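Local coordinates for designed Anbu Protein (Synthetic construct, PDB 5LOY) that probably acts as an N-terminal nucleophile hydrolase of the proteasome family, an ancestral beta-type subunit that builds a helical assembly, at residues G50-A53 with T54-A57; M79-A82 with A83-V86; A119-P122 with P123-F126; V159-P162 with D163-L166; G226-Q229 with A230-L234. All coordinates share one frame; numbering follows the deposited sequence.

Interaction 1: residues G50-A53 with T54-A57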
loop_
_atom_site.group_PDB
_atom_site.type_symbol
_atom_site.label_atom_id
_atom_site.label_comp_id
_atom_site.label_asym_id
_atom_site.label_seq_id
_atom_site.Cartn_x
_atom_site.Cartn_y
_atom_site.Cartn_z
ATOM N N GLY A 50 3.224 -11.774 12.122
ATOM C CA GLY A 50 4.284 -12.665 11.649
ATOM C C GLY A 50 3.970 -14.102 11.958
ATOM O O GLY A 50 2.839 -14.482 12.114
ATOM N N ASN A 51 5.004 -14.905 12.062
ATOM C CA ASN A 51 4.858 -16.313 12.259
ATOM C C ASN A 51 4.110 -16.629 13.550
ATOM O O ASN A 51 4.507 -16.187 14.617
ATOM C CB ASN A 51 6.232 -16.915 12.280
ATOM C CG ASN A 51 6.191 -18.406 12.295
ATOM O OD1 ASN A 51 5.918 -19.022 13.324
ATOM N ND2 ASN A 51 6.438 -19.002 11.164
ATOM N N LEU A 52 3.025 -17.389 13.441
ATOM C CA LEU A 52 2.161 -17.706 14.580
ATOM C C LEU A 52 2.862 -18.533 15.648
ATOM O O LEU A 52 2.667 -18.307 16.817
ATOM C CB LEU A 52 0.915 -18.460 14.110
ATOM C CG LEU A 52 -0.143 -18.741 15.195
ATOM C CD1 LEU A 52 -0.748 -17.447 15.705
ATOM C CD2 LEU A 52 -1.231 -19.641 14.687
ATOM N N ALA A 53 3.655 -19.522 15.261
ATOM C CA ALA A 53 4.389 -20.287 16.274
ATOM C C ALA A 53 5.287 -19.375 17.108
ATOM O O ALA A 53 5.409 -19.555 18.319
ATOM C CB ALA A 53 5.196 -21.423 15.659
ATOM N N THR A 54 5.897 -18.402 16.462
ATOM C CA THR A 54 6.762 -17.465 17.157
ATOM C C THR A 54 5.954 -16.529 18.070
ATOM O O THR A 54 6.283 -16.385 19.237
ATOM C CB THR A 54 7.578 -16.649 16.149
ATOM O OG1 THR A 54 8.383 -17.543 15.397
ATOM C CG2 THR A 54 8.475 -15.629 16.841
ATOM N N THR A 55 4.884 -15.921 17.560
ATOM C CA THR A 55 4.115 -15.017 18.418
ATOM C C THR A 55 3.518 -15.752 19.629
ATOM O O THR A 55 3.546 -15.225 20.723
ATOM C CB THR A 55 3.015 -14.258 17.673
ATOM O OG1 THR A 55 2.060 -15.187 17.176
ATOM C CG2 THR A 55 3.613 -13.485 16.539
ATOM N N GLN A 56 3.010 -16.956 19.431
ATOM C CA GLN A 56 2.429 -17.705 20.530
ATOM C C GLN A 56 3.483 -18.059 21.570
ATOM O O GLN A 56 3.173 -18.117 22.747
ATOM C CB GLN A 56 1.756 -19.001 20.054
ATOM C CG GLN A 56 0.436 -18.798 19.356
ATOM C CD GLN A 56 -0.325 -20.103 19.075
ATOM O OE1 GLN A 56 0.247 -21.192 19.028
ATOM N NE2 GLN A 56 -1.637 -19.984 18.893
ATOM N N ALA A 57 4.715 -18.319 21.133
ATOM C CA ALA A 57 5.788 -18.645 22.061
ATOM C C ALA A 57 6.257 -17.408 22.853
ATOM O O ALA A 57 6.609 -17.516 24.024
ATOM C CB ALA A 57 6.943 -19.284 21.337
#
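N51 meets T54 at the start of helix 52-62, and it does so as an N-cap. Its OD1 accepts from T54 N at 3.2 Å, in the plane of the side-chain amide and on a lone pair. Asparagine suits this place because its short arm ends in a carbonyl able to bend back over the first turn; with CG anti to the backbone N (chi1 -172°), that carbonyl is turned to the N-H of T54. The amide's other end is employed too, since ND2 binds D107 O. T54 crosses the N51 side chain at about a right angle and sends its OG1 to F108 O. An alanine in place of N51 would probably leave T54 N without its side-chain acceptor and D107 O without the amide donor, so that the helix start would be tied less firmly to that loop. The backbone O of N51 takes a helical bond from T55 N, 3.0 Å long and nearly straight at 166°. L52 O in turn accepts from Q56 N at 3.0 Å. Beside it, CD1 of L52 lies 4.1 Å from CG of Q56, so the methylene chain of the glutamine brushes the leucine. A53 O closes the series by accepting from A57 N at 3.2 Å. Chemically, the cap supplies by a side chain what the chain before the helix cannot give: an acceptor for a first-turn N-H that has no preceding helical carbonyl.

Interaction 2: residues M79-A82 with A83-V86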
loop_
_atom_site.group_PDB
_atom_site.type_symbol
_atom_site.label_atom_id
_atom_site.label_comp_id
_atom_site.label_asym_id
_atom_site.label_seq_id
_atom_site.Cartn_x
_atom_site.Cartn_y
_atom_site.Cartn_z
ATOM N N MET A 79 6.320 1.789 30.536
ATOM C CA MET A 79 6.058 1.196 29.232
ATOM C C MET A 79 7.332 0.958 28.437
ATOM O O MET A 79 7.397 0.040 27.650
ATOM C CB MET A 79 5.112 2.076 28.430
ATOM C CG MET A 79 3.661 2.003 28.905
ATOM S SD MET A 79 2.770 0.485 28.485
ATOM C CE MET A 79 3.552 -0.024 26.982
ATOM N N PHE A 80 8.347 1.782 28.649
ATOM C CA PHE A 80 9.639 1.532 28.030
ATOM C C PHE A 80 10.179 0.173 28.497
ATOM O O PHE A 80 10.616 -0.620 27.672
ATOM C CB PHE A 80 10.614 2.675 28.338
ATOM C CG PHE A 80 11.945 2.559 27.644
ATOM C CD1 PHE A 80 12.985 1.832 28.219
ATOM C CD2 PHE A 80 12.176 3.209 26.426
ATOM C CE1 PHE A 80 14.216 1.729 27.587
ATOM C CE2 PHE A 80 13.397 3.111 25.799
ATOM C CZ PHE A 80 14.420 2.372 26.380
ATOM N N GLU A 81 10.157 -0.099 29.800
ATOM C CA GLU A 81 10.596 -1.396 30.288
ATOM C C GLU A 81 9.696 -2.540 29.796
ATOM O O GLU A 81 10.174 -3.636 29.532
ATOM C CB GLU A 81 10.692 -1.400 31.813
ATOM C CG GLU A 81 11.815 -0.511 32.383
ATOM C CD GLU A 81 13.225 -0.873 31.865
ATOM O OE1 GLU A 81 13.555 -2.095 31.786
ATOM O OE2 GLU A 81 14.014 0.062 31.530
ATOM N N ALA A 82 8.402 -2.300 29.673
ATOM C CA ALA A 82 7.493 -3.302 29.115
ATOM C C ALA A 82 7.896 -3.724 27.692
ATOM O O ALA A 82 7.958 -4.916 27.374
ATOM C CB ALA A 82 6.067 -2.766 29.100
ATOM N N ALA A 83 8.181 -2.731 26.858
ATOM C CA ALA A 83 8.608 -2.960 25.476
ATOM C C ALA A 83 9.902 -3.748 25.440
ATOM O O ALA A 83 10.070 -4.635 24.632
ATOM C CB ALA A 83 8.779 -1.635 24.742
ATOM N N ARG A 84 10.812 -3.406 26.324
ATOM C CA ARG A 84 12.039 -4.140 26.464
ATOM C C ARG A 84 11.805 -5.614 26.834
ATOM O O ARG A 84 12.529 -6.494 26.368
ATOM C CB ARG A 84 12.910 -3.472 27.516
ATOM C CG ARG A 84 14.362 -3.843 27.421
ATOM C CD ARG A 84 15.217 -2.733 27.995
ATOM N NE ARG A 84 16.440 -3.262 28.590
ATOM C CZ ARG A 84 17.106 -2.682 29.593
ATOM N NH1 ARG A 84 16.657 -1.532 30.116
ATOM N NH2 ARG A 84 18.222 -3.242 30.081
ATOM N N LEU A 85 10.796 -5.890 27.650
ATOM C CA LEU A 85 10.447 -7.280 27.947
ATOM C C LEU A 85 9.960 -8.032 26.712
ATOM O O LEU A 85 10.294 -9.202 26.537
ATOM C CB LEU A 85 9.369 -7.377 29.028
ATOM C CG LEU A 85 9.793 -7.011 30.457
ATOM C CD1 LEU A 85 8.563 -6.980 31.346
ATOM C CD2 LEU A 85 10.841 -7.965 30.991
ATOM N N VAL A 86 9.156 -7.384 25.881
ATOM C CA VAL A 86 8.634 -8.044 24.706
ATOM C C VAL A 86 9.772 -8.372 23.769
ATOM O O VAL A 86 9.871 -9.486 23.240
ATOM C CB VAL A 86 7.593 -7.181 23.983
ATOM C CG1 VAL A 86 7.193 -7.812 22.653
ATOM C CG2 VAL A 86 6.358 -6.981 24.863
#
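E81 and R84 touch through their charged ends: E81 OE2 stands 3.4 Å from R84 NH1, a salt bridge, with E81 OE1 only slightly farther from NH1 at 3.6 Å. The carboxylate comes at the guanidinium obliquely, the two planes being 66° apart, so one nitrogen faces the carboxylate and no paired, flat grip forms. The side chains lie alongside each other and point the same way. A bend at the second torsion of E81 (chi2 -58°) brings its carboxylate round to the arginine, whose own chain bends at chi3. Nearby, E81 OE2 also sits at the edge of the F80 ring and in its plane, while R84 NE has a long, weak ion pair with E88. Behind these groups the backbone fixes the spacing: R84 N donates to F80 O at 3.1 Å, and L85 N to E81 O at 3.0 Å. A83 N likewise donates to M79 O at 3.0 Å. Farther out, F80 meets F134 edge to face, and S78 OG accepts from E81 N at the helix start. A82 and A83 turn small methyls to L114, and A83 also touches F126; side chains this short let the helix sit close on the strands. This is an amphipathic helix with an i to i+3 ion pair on its outer side, laid on one of the two sheets of the alpha-beta-beta-alpha fold of proteasome subunits.

Interaction 3: residues A119-P122 with P123-F126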
loop_
_atom_site.group_PDB
_atom_site.type_symbol
_atom_site.label_atom_id
_atom_site.label_comp_id
_atom_site.label_asym_id
_atom_site.label_seq_id
_atom_site.Cartn_x
_atom_site.Cartn_y
_atom_site.Cartn_z
ATOM N N ALA A 119 -0.185 4.142 35.770
ATOM C CA ALA A 119 -0.541 5.307 36.606
ATOM C C ALA A 119 0.636 6.280 36.808
ATOM O O ALA A 119 1.754 5.836 37.102
ATOM C CB ALA A 119 -1.050 4.842 37.959
ATOM N N GLY A 120 0.378 7.589 36.630
ATOM C CA GLY A 120 1.391 8.651 36.829
ATOM C C GLY A 120 2.419 8.808 35.704
ATOM O O GLY A 120 3.519 9.302 35.895
ATOM N N GLU A 121 2.054 8.351 34.527
ATOM C CA GLU A 121 2.927 8.337 33.366
ATOM C C GLU A 121 1.881 8.578 32.238
ATOM O O GLU A 121 0.728 8.172 32.370
ATOM C CB GLU A 121 3.643 6.955 33.306
ATOM C CG GLU A 121 4.757 6.727 32.268
ATOM C CD GLU A 121 4.802 5.289 31.670
ATOM O OE1 GLU A 121 3.767 4.797 31.121
ATOM O OE2 GLU A 121 5.877 4.669 31.690
ATOM N N PRO A 122 2.233 9.313 31.185
ATOM C CA PRO A 122 1.200 9.432 30.159
ATOM C C PRO A 122 1.005 8.152 29.358
ATOM O O PRO A 122 1.716 7.170 29.574
ATOM C CB PRO A 122 1.716 10.566 29.259
ATOM C CG PRO A 122 3.146 10.761 29.622
ATOM C CD PRO A 122 3.283 10.334 31.047
ATOM N N PRO A 123 0.017 8.145 28.455
ATOM C CA PRO A 123 -0.137 7.014 27.530
ATOM C C PRO A 123 1.013 6.969 26.537
ATOM O O PRO A 123 1.456 8.024 26.083
ATOM C CB PRO A 123 -1.464 7.305 26.797
ATOM C CG PRO A 123 -2.131 8.390 27.566
ATOM C CD PRO A 123 -1.058 9.141 28.296
ATOM N N ARG A 124 1.480 5.760 26.205
ATOM C CA ARG A 124 2.642 5.575 25.333
ATOM C C ARG A 124 2.419 4.416 24.353
ATOM O O ARG A 124 1.591 3.526 24.597
ATOM C CB ARG A 124 3.897 5.335 26.169
ATOM C CG ARG A 124 4.268 6.500 27.072
ATOM C CD ARG A 124 5.364 6.140 28.066
ATOM N NE ARG A 124 6.690 6.182 27.454
ATOM C CZ ARG A 124 7.837 5.945 28.095
ATOM N NH1 ARG A 124 7.842 5.606 29.390
ATOM N NH2 ARG A 124 8.984 6.027 27.433
ATOM N N LEU A 125 3.161 4.444 23.252
ATOM C CA LEU A 125 2.977 3.506 22.161
ATOM C C LEU A 125 4.328 3.137 21.538
ATOM O O LEU A 125 5.113 4.037 21.187
ATOM C CB LEU A 125 2.102 4.149 21.104
ATOM C CG LEU A 125 1.767 3.270 19.898
ATOM C CD1 LEU A 125 0.918 2.089 20.355
ATOM C CD2 LEU A 125 1.045 4.056 18.810
ATOM N N PHE A 126 4.576 1.829 21.382
ATOM C CA PHE A 126 5.859 1.312 20.876
ATOM C C PHE A 126 5.699 0.333 19.726
ATOM O O PHE A 126 4.675 -0.351 19.632
ATOM C CB PHE A 126 6.606 0.580 21.978
ATOM C CG PHE A 126 7.062 1.467 23.086
ATOM C CD1 PHE A 126 6.191 1.833 24.080
ATOM C CD2 PHE A 126 8.353 1.946 23.130
ATOM C CE1 PHE A 126 6.612 2.658 25.106
ATOM C CE2 PHE A 126 8.776 2.790 24.151
ATOM C CZ PHE A 126 7.900 3.150 25.133
#
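The turn that links strand 110-118 to strand 124-128 is a beta-hairpin connection, and E121 within it pairs with R124 three residues on, where the second strand begins. R124 NH1 donates to E121 OE2 at 3.2 Å, the hydrogen-bonded part of a salt bridge whose N-H...O angle is 147°. The oxygen lies at the edge of the guanidinium, only 9° out of its plane, yet the nitrogen approaches from well above the carboxylate plane. The two flat groups are therefore almost perpendicular, 80° apart. The arginine's methylene chain also lies against the carboxylate, R124 CD being 3.7 Å from E121 OE1. A bend at the third torsion of R124 swings the guanidinium over to the glutamate. Each charge has a second partner. E121 OE2 also accepts from M79 N at the start of helix 79-94, and R124 NE makes a salt bridge to E136 of the next strand. Arginine suits its place because separate nitrogens can serve both acids; glutamate suits its own because it can reach both a helix end and a guanidinium. Between them P122 and P123 stiffen the chain as it enters the strand, P122 O lying 3.6 Å from R124 CG and P123 packing on L12 of the other sheet. At the tip G120 takes a positive phi that glycine adopts easily. Backbone bonds of R124 with G116 then begin the antiparallel pairing of a hairpin in the five-stranded sheet, one layer of the proteasome-type beta sandwich.

Interaction 4: residues V159-P162 with D163-L166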
loop_
_atom_site.group_PDB
_atom_site.type_symbol
_atom_site.label_atom_id
_atom_site.label_comp_id
_atom_site.label_asym_id
_atom_site.label_seq_id
_atom_site.Cartn_x
_atom_site.Cartn_y
_atom_site.Cartn_z
ATOM N N VAL A 159 -5.265 11.856 7.844
ATOM C CA VAL A 159 -6.187 12.242 8.913
ATOM C C VAL A 159 -5.551 12.399 10.310
ATOM O O VAL A 159 -5.850 13.362 11.016
ATOM C CB VAL A 159 -7.351 11.229 8.982
ATOM C CG1 VAL A 159 -8.268 11.527 10.143
ATOM C CG2 VAL A 159 -8.140 11.266 7.693
ATOM N N ILE A 160 -4.688 11.480 10.718
ATOM C CA ILE A 160 -4.274 11.417 12.116
ATOM C C ILE A 160 -3.308 12.525 12.513
ATOM O O ILE A 160 -2.270 12.688 11.902
ATOM C CB ILE A 160 -3.606 10.085 12.474
ATOM C CG1 ILE A 160 -4.526 8.883 12.147
ATOM C CG2 ILE A 160 -3.226 10.070 13.947
ATOM C CD1 ILE A 160 -5.865 8.853 12.857
ATOM N N THR A 161 -3.681 13.289 13.538
ATOM C CA THR A 161 -2.787 14.208 14.218
ATOM C C THR A 161 -3.007 14.006 15.706
ATOM O O THR A 161 -3.992 13.382 16.110
ATOM C CB THR A 161 -3.082 15.703 13.890
ATOM O OG1 THR A 161 -4.243 16.153 14.609
ATOM C CG2 THR A 161 -3.258 15.935 12.390
ATOM N N PRO A 162 -2.094 14.534 16.535
ATOM C CA PRO A 162 -2.277 14.461 17.985
ATOM C C PRO A 162 -3.617 15.037 18.438
ATOM O O PRO A 162 -4.141 14.650 19.474
ATOM C CB PRO A 162 -1.148 15.340 18.512
ATOM C CG PRO A 162 -0.101 15.330 17.443
ATOM C CD PRO A 162 -0.800 15.131 16.144
ATOM N N ASP A 163 -4.158 15.977 17.672
ATOM C CA ASP A 163 -5.405 16.627 18.048
ATOM C C ASP A 163 -6.665 15.843 17.637
ATOM O O ASP A 163 -7.754 16.187 18.019
ATOM C CB ASP A 163 -5.443 18.033 17.442
ATOM C CG ASP A 163 -6.208 19.016 18.310
ATOM O OD1 ASP A 163 -6.032 19.007 19.554
ATOM O OD2 ASP A 163 -6.995 19.812 17.751
ATOM N N THR A 164 -6.512 14.788 16.855
ATOM C CA THR A 164 -7.652 14.015 16.381
ATOM C C THR A 164 -8.411 13.386 17.548
ATOM O O THR A 164 -7.799 12.943 18.521
ATOM C CB THR A 164 -7.188 12.907 15.423
ATOM O OG1 THR A 164 -6.493 13.492 14.308
ATOM C CG2 THR A 164 -8.363 12.097 14.913
ATOM N N SER A 165 -9.733 13.339 17.450
ATOM C CA SER A 165 -10.569 12.782 18.543
ATOM C C SER A 165 -10.532 11.258 18.513
ATOM O O SER A 165 -10.215 10.671 17.483
ATOM C CB SER A 165 -12.019 13.242 18.418
ATOM O OG SER A 165 -12.648 12.596 17.311
ATOM N N LEU A 166 -10.843 10.622 19.637
ATOM C CA LEU A 166 -10.871 9.157 19.683
ATOM C C LEU A 166 -11.855 8.592 18.684
ATOM O O LEU A 166 -11.549 7.613 18.011
ATOM C CB LEU A 166 -11.240 8.658 21.072
ATOM C CG LEU A 166 -10.199 8.901 22.166
ATOM C CD1 LEU A 166 -10.746 8.422 23.491
ATOM C CD2 LEU A 166 -8.881 8.197 21.841
HETATM O O HOH W 1 -6.696 14.070 20.653
#
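T161 and T164 hold each other by two reciprocal hydrogen bonds. T161 N donates to T164 OG1 at 2.9 Å, almost straight at 167°, and T164 N donates back to T161 O at 3.0 Å. The second of these closes a type I beta turn from T161 to T164, and its donor stands well above the carbonyl plane. T164 OG1 lies beside its own backbone N (chi1 -59°), which turns the hydroxyl inward to T161 N. A weaker bond adds to these: D163 N reaches T161 OG1 at 3.1 Å, with an angle of 135°. Proline fits the second position of the turn, where its ring fixes a phi near that of type I and no N-H is needed. Water makes a further link, donating to P162 O at 2.9 Å and to T164 O at 2.7 Å, so one molecule joins the two carbonyls. P162 also shares a backbone hydrogen bond with D9. Packing contacts flank the turn: I160 lies on I6 and L8, T164 also touches L8, and V159 lies against C172 and against R228 of the second subunit. Just beyond, S165 N-caps helix 166-183 through D168 N. A valine in place of T164 would probably leave T161 N without its acceptor and set the stem of the turn freer to shift. The turn between the two helices is thus closed by its backbone bond and braced by the T164 hydroxyl, which takes the T161 N-H just after helix 153-159 has ended; T161 OG1 adds a weaker bond.

Interaction 5: residues G226-Q229 with A230-L234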
loop_
_atom_site.group_PDB
_atom_site.type_symbol
_atom_site.label_atom_id
_atom_site.label_comp_id
_atom_site.label_asym_id
_atom_site.label_seq_id
_atom_site.Cartn_x
_atom_site.Cartn_y
_atom_site.Cartn_z
ATOM N N GLY A 226 -19.400 8.187 -0.705
ATOM C CA GLY A 226 -18.809 9.513 -0.566
ATOM C C GLY A 226 -17.509 9.653 -1.349
ATOM O O GLY A 226 -17.188 10.735 -1.832
ATOM N N LEU A 227 -16.728 8.577 -1.431
ATOM C CA LEU A 227 -15.523 8.585 -2.247
ATOM C C LEU A 227 -15.852 8.749 -3.712
ATOM O O LEU A 227 -15.215 9.525 -4.410
ATOM C CB LEU A 227 -14.708 7.313 -2.120
ATOM C CG LEU A 227 -13.760 7.342 -0.942
ATOM C CD1 LEU A 227 -13.018 6.007 -0.889
ATOM C CD2 LEU A 227 -12.790 8.506 -1.043
ATOM N N ARG A 228 -16.844 8.014 -4.179
ATOM C CA ARG A 228 -17.238 8.129 -5.553
ATOM C C ARG A 228 -17.761 9.524 -5.916
ATOM O O ARG A 228 -17.506 10.012 -7.022
ATOM C CB ARG A 228 -18.258 7.054 -5.940
ATOM C CG ARG A 228 -18.483 6.925 -7.461
ATOM C CD ARG A 228 -17.132 6.795 -8.223
ATOM N NE ARG A 228 -17.131 7.010 -9.677
ATOM C CZ ARG A 228 -16.848 6.083 -10.598
ATOM N NH1 ARG A 228 -16.566 4.826 -10.250
ATOM N NH2 ARG A 228 -16.850 6.423 -11.893
ATOM N N GLN A 229 -18.462 10.177 -5.002
ATOM C CA GLN A 229 -18.880 11.556 -5.246
ATOM C C GLN A 229 -17.708 12.529 -5.295
ATOM O O GLN A 229 -17.713 13.461 -6.084
ATOM C CB GLN A 229 -19.850 12.044 -4.177
ATOM C CG GLN A 229 -21.248 11.480 -4.330
ATOM C CD GLN A 229 -22.254 12.149 -3.416
ATOM O OE1 GLN A 229 -22.190 13.370 -3.158
ATOM N NE2 GLN A 229 -23.224 11.361 -2.948
ATOM N N ALA A 230 -16.727 12.336 -4.425
ATOM C CA ALA A 230 -15.539 13.169 -4.441
ATOM C C ALA A 230 -14.771 12.983 -5.757
ATOM O O ALA A 230 -14.359 13.954 -6.378
ATOM C CB ALA A 230 -14.655 12.853 -3.258
ATOM N N PHE A 231 -14.620 11.736 -6.174
ATOM C CA PHE A 231 -14.006 11.416 -7.450
ATOM C C PHE A 231 -14.728 12.071 -8.623
ATOM O O PHE A 231 -14.106 12.708 -9.464
ATOM C CB PHE A 231 -13.929 9.899 -7.668
ATOM C CG PHE A 231 -13.158 9.531 -8.897
ATOM C CD1 PHE A 231 -11.770 9.506 -8.882
ATOM C CD2 PHE A 231 -13.809 9.281 -10.072
ATOM C CE1 PHE A 231 -11.049 9.207 -10.015
ATOM C CE2 PHE A 231 -13.109 9.009 -11.221
ATOM C CZ PHE A 231 -11.722 8.975 -11.190
ATOM N N ASP A 232 -16.041 11.942 -8.657
ATOM C CA ASP A 232 -16.805 12.419 -9.786
ATOM C C ASP A 232 -16.810 13.951 -9.911
ATOM O O ASP A 232 -17.019 14.498 -10.998
ATOM C CB ASP A 232 -18.237 11.841 -9.768
ATOM C CG ASP A 232 -18.305 10.350 -10.265
ATOM O OD1 ASP A 232 -17.280 9.794 -10.769
ATOM O OD2 ASP A 232 -19.392 9.721 -10.156
ATOM N N SER A 233 -16.532 14.651 -8.827
ATOM C CA SER A 233 -16.533 16.099 -8.875
ATOM C C SER A 233 -15.114 16.687 -9.078
ATOM O O SER A 233 -14.953 17.915 -9.112
ATOM C CB SER A 233 -17.191 16.662 -7.610
ATOM O OG SER A 233 -16.359 16.406 -6.502
ATOM N N LEU A 234 -14.099 15.834 -9.233
ATOM C CA LEU A 234 -12.782 16.331 -9.615
ATOM C C LEU A 234 -12.850 16.963 -10.992
ATOM O O LEU A 234 -13.612 16.504 -11.837
ATOM C CB LEU A 234 -11.749 15.219 -9.610
ATOM C CG LEU A 234 -11.520 14.544 -8.261
ATOM C CD1 LEU A 234 -10.651 13.332 -8.435
ATOM C CD2 LEU A 234 -10.938 15.492 -7.235
#
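R228 O accepts from D232 N at 2.9 Å, and the side chains of the same two residues join a second time. R228 NE donates to D232 OD1 at 3.0 Å with an angle of 164°, a salt bridge one helical turn apart. The oxygen lies near the guanidinium plane, while NE comes from above the carboxylate plane; the two groups are turned 76° apart. A bend at the second torsion of R228 (chi2 50°) folds its chain along the helix to bring NE there. F231 N donates to L227 O at 2.9 Å, nearly along the C=O axis, and the F231 ring passes beside the arginine, its CD2 4.0 Å from NE. At the C-terminal end of the helix S233 N donates only weakly to Q229 O, but S233 OG bonds A230 O at 3.2 Å, as a serine near a helix terminus readily can. Around this last turn lies the second subunit. W223 of its own helix 214-232 packs on L227, and G226 of that helix on A230, where the small residues probably let the helices come close; V159 of its helix 153-159 meets F231, and K171 of its helix 166-183 donates a hydrogen bond to L234 O.

How the interactions relate
Interactions 2 and 3 are the pair that touch: the helix start at 79-82 rests on the hairpin end at 121-126, with M79 CB 3.7 Å from F126 CE1 and F80 CB 3.8 Å from R124 NH2. Interaction 1 lies on the preceding helix, its centre about 18 Å from that of interaction 2. Interaction 4, centred about 17 Å from interaction 3, belongs to the helical layer on the other side of the sandwich. Interaction 5 stands apart on the projecting final helix, its centre about 45 Å from that of interaction 2; at the subunit interface, interaction 4 of one copy and interaction 5 of the other come together. None contains the N-terminal residue, the probable nucleophile in this family.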